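Local coordinates for basic membrane lipoprotein (Brucella melitensis biovar Abortus, PDB 3S99) that binds adenine and probably other purines such as guanine, and may serve an ABC-type uptake system for such bases, at residues I205-T216 with V224-Q235. Numbering follows the deposited sequence.
Sequences IDQGVDIITQHT and VAHDRGIKAFGQ
I212 and A232 pair side by side on neighbouring parallel strands, 211-214 and 231-235, which helix 220-227 links as a right-handed beta-alpha-beta unit of this PnrA-like binding protein. I212 N donates to K231 O (3.0 Å), and I212 O accepts from F233 N. On the face covered by helix 220-227, I212 CG1 reaches both A225 CB and I230 CG2, its side chain lying almost at right angles to that of I230. Further out, I205 and I230 lie alongside one another, pointing opposite ways, I205 CG2 meeting I230 CG1 at 3.9 Å, while I205 CD1 runs on to V224 CG1. Water 1, in plane at the guanidinium edge, bridges D206 OD1 and R228 NE, and V224 CG1 lies above the rim of one guanidinium face. On the opposite face of the sheet, where helix 132-146 packs, CG1 of I211 stands beside its backbone N (chi1 -60°), which leaves CG2 anti to that N and in contact with F233 CE2 at 3.5 Å.

Toward the adenine pocket the strands spread, and water 3 joins T213 OG1 and Q214 N to F233 O. Q235 bends at chi2 (62°), which places NE2 over one face of the H215 ring, the amide tilted 55° from the ring plane. H215 touches adenine and is hydrogen-bonded to E162. Q235 NE2, 3.8 Å from H215 CD2, also donates to water 5 at 2.7 Å.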
loop_
_atom_site.group_PDB
_atom_site.type_symbol
_atom_site.label_atom_id
_atom_site.label_comp_id
_atom_site.label_asym_id
_atom_site.label_seq_id
_atom_site.Cartn_x
_atom_site.Cartn_y
_atom_site.Cartn_z
ATOM N N ILE A 205 -9.985 -18.946 -5.352
ATOM C CA ILE A 205 -9.712 -20.257 -4.753
ATOM C C ILE A 205 -10.512 -21.348 -5.463
ATOM O O ILE A 205 -9.987 -22.429 -5.696
ATOM C CB ILE A 205 -9.999 -20.264 -3.221
ATOM C CG1 ILE A 205 -9.033 -19.301 -2.497
ATOM C CG2 ILE A 205 -9.825 -21.638 -2.642
ATOM C CD1 ILE A 205 -9.629 -18.659 -1.246
ATOM N N ASP A 206 -11.758 -21.060 -5.842
ATOM C CA ASP A 206 -12.563 -22.047 -6.594
ATOM C C ASP A 206 -11.933 -22.321 -7.952
ATOM O O ASP A 206 -12.069 -23.415 -8.462
ATOM C CB ASP A 206 -14.014 -21.599 -6.799
ATOM C CG ASP A 206 -14.815 -21.548 -5.498
ATOM O OD1 ASP A 206 -14.367 -22.082 -4.460
ATOM O OD2 ASP A 206 -15.913 -20.963 -5.526
ATOM N N GLN A 207 -11.251 -21.321 -8.522
ATOM C CA GLN A 207 -10.580 -21.481 -9.812
ATOM C C GLN A 207 -9.180 -22.124 -9.697
ATOM O O GLN A 207 -8.479 -22.234 -10.699
ATOM C CB GLN A 207 -10.453 -20.129 -10.528
ATOM C CG GLN A 207 -11.774 -19.515 -11.011
ATOM C CD GLN A 207 -11.613 -18.059 -11.398
ATOM O OE1 GLN A 207 -10.640 -17.692 -12.050
ATOM N NE2 GLN A 207 -12.559 -17.215 -10.982
ATOM N N GLY A 208 -8.758 -22.496 -8.482
ATOM C CA GLY A 208 -7.568 -23.339 -8.278
ATOM C C GLY A 208 -6.271 -22.660 -7.847
ATOM O O GLY A 208 -5.227 -23.321 -7.839
ATOM N N VAL A 209 -6.298 -21.361 -7.521
ATOM C CA VAL A 209 -5.061 -20.689 -7.074
ATOM C C VAL A 209 -4.682 -21.245 -5.712
ATOM O O VAL A 209 -5.549 -21.655 -4.965
ATOM C CB VAL A 209 -5.163 -19.140 -6.982
ATOM C CG1 VAL A 209 -5.704 -18.539 -8.303
ATOM C CG2 VAL A 209 -5.977 -18.693 -5.761
ATOM N N ASP A 210 -3.395 -21.270 -5.387
ATOM C CA ASP A 210 -3.021 -21.757 -4.064
ATOM C C ASP A 210 -2.313 -20.717 -3.185
ATOM O O ASP A 210 -1.875 -21.034 -2.081
ATOM C CB ASP A 210 -2.298 -23.116 -4.172
ATOM C CG ASP A 210 -1.003 -23.050 -4.957
ATOM O OD1 ASP A 210 -0.584 -21.947 -5.350
ATOM O OD2 ASP A 210 -0.399 -24.116 -5.169
ATOM N N ILE A 211 -2.274 -19.462 -3.656
ATOM C CA ILE A 211 -1.837 -18.304 -2.869
ATOM C C ILE A 211 -2.816 -17.137 -3.109
ATOM O O ILE A 211 -3.276 -16.947 -4.228
ATOM C CB ILE A 211 -0.377 -17.845 -3.263
ATOM C CG1 ILE A 211 0.653 -18.969 -3.028
ATOM C CG2 ILE A 211 0.056 -16.605 -2.455
ATOM C CD1 ILE A 211 1.175 -19.059 -1.583
ATOM N N ILE A 212 -3.141 -16.372 -2.067
ATOM C CA ILE A 212 -4.023 -15.184 -2.192
ATOM C C ILE A 212 -3.284 -13.932 -1.761
ATOM O O ILE A 212 -2.555 -13.913 -0.756
ATOM C CB ILE A 212 -5.311 -15.319 -1.370
ATOM C CG1 ILE A 212 -6.265 -16.344 -1.998
ATOM C CG2 ILE A 212 -6.005 -13.962 -1.217
ATOM C CD1 ILE A 212 -6.768 -16.001 -3.418
ATOM N N THR A 213 -3.437 -12.890 -2.547
ATOM C CA THR A 213 -2.892 -11.614 -2.193
ATOM C C THR A 213 -3.804 -10.532 -2.729
ATOM O O THR A 213 -4.592 -10.773 -3.669
ATOM C CB THR A 213 -1.465 -11.451 -2.809
ATOM O OG1 THR A 213 -0.816 -10.321 -2.208
ATOM C CG2 THR A 213 -1.564 -11.254 -4.276
ATOM N N GLN A 214 -3.645 -9.328 -2.211
ATOM C CA GLN A 214 -4.603 -8.243 -2.520
ATOM C C GLN A 214 -4.012 -6.849 -2.511
ATOM O O GLN A 214 -2.990 -6.611 -1.875
ATOM C CB GLN A 214 -5.758 -8.258 -1.523
ATOM C CG GLN A 214 -5.369 -7.679 -0.169
ATOM C CD GLN A 214 -6.372 -7.968 0.890
ATOM O OE1 GLN A 214 -6.763 -9.132 1.094
ATOM N NE2 GLN A 214 -6.785 -6.924 1.609
ATOM N N HIS A 215 -4.687 -5.928 -3.209
ATOM C CA HIS A 215 -4.457 -4.493 -3.027
ATOM C C HIS A 215 -5.716 -3.747 -2.577
ATOM O O HIS A 215 -5.863 -2.540 -2.798
ATOM C CB HIS A 215 -3.915 -3.889 -4.308
ATOM C CG HIS A 215 -3.038 -2.694 -4.097
ATOM N ND1 HIS A 215 -1.799 -2.569 -4.702
ATOM C CD2 HIS A 215 -3.241 -1.541 -3.409
ATOM C CE1 HIS A 215 -1.268 -1.404 -4.367
ATOM N NE2 HIS A 215 -2.130 -0.749 -3.604
ATOM N N THR A 216 -6.625 -4.479 -1.939
ATOM C CA THR A 216 -7.776 -3.891 -1.253
ATOM C C THR A 216 -7.472 -3.807 0.255
ATOM O O THR A 216 -6.428 -4.300 0.729
ATOM C CB THR A 216 -9.007 -4.737 -1.524
ATOM O OG1 THR A 216 -8.758 -6.092 -1.082
ATOM C CG2 THR A 216 -9.358 -4.692 -3.053
ATOM N N VAL A 224 -11.218 -15.605 4.249
ATOM C CA VAL A 224 -11.729 -16.618 3.311
ATOM C C VAL A 224 -10.623 -17.630 3.019
ATOM O O VAL A 224 -10.836 -18.851 3.104
ATOM C CB VAL A 224 -12.191 -16.015 1.981
ATOM C CG1 VAL A 224 -12.392 -17.117 0.958
ATOM C CG2 VAL A 224 -13.499 -15.158 2.169
ATOM N N ALA A 225 -9.437 -17.119 2.674
ATOM C CA ALA A 225 -8.297 -17.989 2.402
ATOM C C ALA A 225 -8.026 -18.885 3.617
ATOM O O ALA A 225 -7.839 -20.085 3.470
ATOM C CB ALA A 225 -7.053 -17.165 2.032
ATOM N N HIS A 226 -8.042 -18.312 4.815
ATOM C CA HIS A 226 -7.761 -19.102 6.005
ATOM C C HIS A 226 -8.833 -20.175 6.165
ATOM O O HIS A 226 -8.504 -21.334 6.366
ATOM C CB HIS A 226 -7.715 -18.246 7.272
ATOM C CG HIS A 226 -7.494 -19.044 8.518
ATOM N ND1 HIS A 226 -8.484 -19.262 9.451
ATOM C CD2 HIS A 226 -6.408 -19.725 8.957
ATOM C CE1 HIS A 226 -8.009 -20.016 10.428
ATOM N NE2 HIS A 226 -6.753 -20.322 10.148
ATOM N N ASP A 227 -10.100 -19.772 6.060
ATOM C CA ASP A 227 -11.244 -20.716 6.054
ATOM C C ASP A 227 -11.052 -21.870 5.064
ATOM O O ASP A 227 -11.449 -22.994 5.364
ATOM C CB ASP A 227 -12.574 -19.994 5.739
ATOM C CG ASP A 227 -13.093 -19.147 6.906
ATOM O OD1 ASP A 227 -12.593 -19.324 8.049
ATOM O OD2 ASP A 227 -14.020 -18.311 6.684
ATOM N N ARG A 228 -10.430 -21.613 3.908
ATOM C CA ARG A 228 -10.130 -22.689 2.933
ATOM C C ARG A 228 -8.725 -23.336 3.055
ATOM O O ARG A 228 -8.346 -24.159 2.219
ATOM C CB ARG A 228 -10.355 -22.208 1.484
ATOM C CG ARG A 228 -11.655 -21.372 1.215
ATOM C CD ARG A 228 -12.946 -22.182 1.147
ATOM N NE ARG A 228 -13.998 -21.535 0.327
ATOM C CZ ARG A 228 -14.960 -20.699 0.766
ATOM N NH1 ARG A 228 -15.848 -20.218 -0.089
ATOM N NH2 ARG A 228 -15.056 -20.332 2.039
ATOM N N GLY A 229 -7.964 -23.000 4.094
ATOM C CA GLY A 229 -6.582 -23.495 4.231
ATOM C C GLY A 229 -5.600 -23.041 3.146
ATOM O O GLY A 229 -4.617 -23.722 2.889
ATOM N N ILE A 230 -5.877 -21.892 2.520
ATOM C CA ILE A 230 -5.031 -21.310 1.459
ATOM C C ILE A 230 -4.164 -20.197 2.036
ATOM O O ILE A 230 -4.652 -19.312 2.733
ATOM C CB ILE A 230 -5.898 -20.761 0.271
ATOM C CG1 ILE A 230 -6.615 -21.923 -0.434
ATOM C CG2 ILE A 230 -5.060 -19.964 -0.731
ATOM C CD1 ILE A 230 -5.654 -23.004 -1.001
ATOM N N LYS A 231 -2.869 -20.277 1.760
ATOM C CA LYS A 231 -1.910 -19.350 2.305
ATOM C C LYS A 231 -2.000 -18.000 1.578
ATOM O O LYS A 231 -2.342 -17.926 0.391
ATOM C CB LYS A 231 -0.500 -19.965 2.281
ATOM C CG LYS A 231 -0.398 -21.203 3.225
ATOM C CD LYS A 231 1.025 -21.601 3.571
ATOM C CE LYS A 231 1.103 -22.747 4.652
ATOM N NZ LYS A 231 2.494 -23.350 4.799
ATOM N N ALA A 232 -1.731 -16.933 2.307
ATOM C CA ALA A 232 -2.027 -15.580 1.812
ATOM C C ALA A 232 -1.080 -14.529 2.374
ATOM O O ALA A 232 -0.340 -14.787 3.331
ATOM C CB ALA A 232 -3.494 -15.229 2.177
ATOM N N PHE A 233 -1.094 -13.345 1.787
ATOM C CA PHE A 233 -0.331 -12.210 2.342
ATOM C C PHE A 233 -1.286 -11.167 2.911
ATOM O O PHE A 233 -2.286 -10.830 2.293
ATOM C CB PHE A 233 0.577 -11.601 1.275
ATOM C CG PHE A 233 1.566 -12.613 0.674
ATOM C CD1 PHE A 233 2.743 -12.932 1.336
ATOM C CD2 PHE A 233 1.291 -13.244 -0.534
ATOM C CE1 PHE A 233 3.664 -13.879 0.796
ATOM C CE2 PHE A 233 2.194 -14.152 -1.098
ATOM C CZ PHE A 233 3.360 -14.491 -0.433
ATOM N N GLY A 234 -0.974 -10.649 4.096
ATOM C CA GLY A 234 -1.682 -9.494 4.605
ATOM C C GLY A 234 -1.284 -8.222 3.896
ATOM O O GLY A 234 -0.230 -8.146 3.260
ATOM N N GLN A 235 -2.129 -7.206 4.050
ATOM C CA GLN A 235 -1.993 -5.957 3.340
ATOM C C GLN A 235 -2.097 -4.791 4.289
ATOM O O GLN A 235 -3.090 -4.684 4.998
ATOM C CB GLN A 235 -3.140 -5.849 2.319
ATOM C CG GLN A 235 -3.253 -4.516 1.519
ATOM C CD GLN A 235 -2.079 -4.174 0.635
ATOM O OE1 GLN A 235 -1.054 -4.904 0.555
ATOM N NE2 GLN A 235 -2.221 -3.049 -0.073
HETATM O O HOH W 1 -13.137 -22.701 -1.961
HETATM O O HOH W 2 -1.578 -22.450 0.197
HETATM O O HOH W 3 -2.035 -9.290 -0.063
HETATM O O HOH W 4 -4.756 -11.243 0.704
HETATM O O HOH W 5 -4.463 -1.643 0.510
#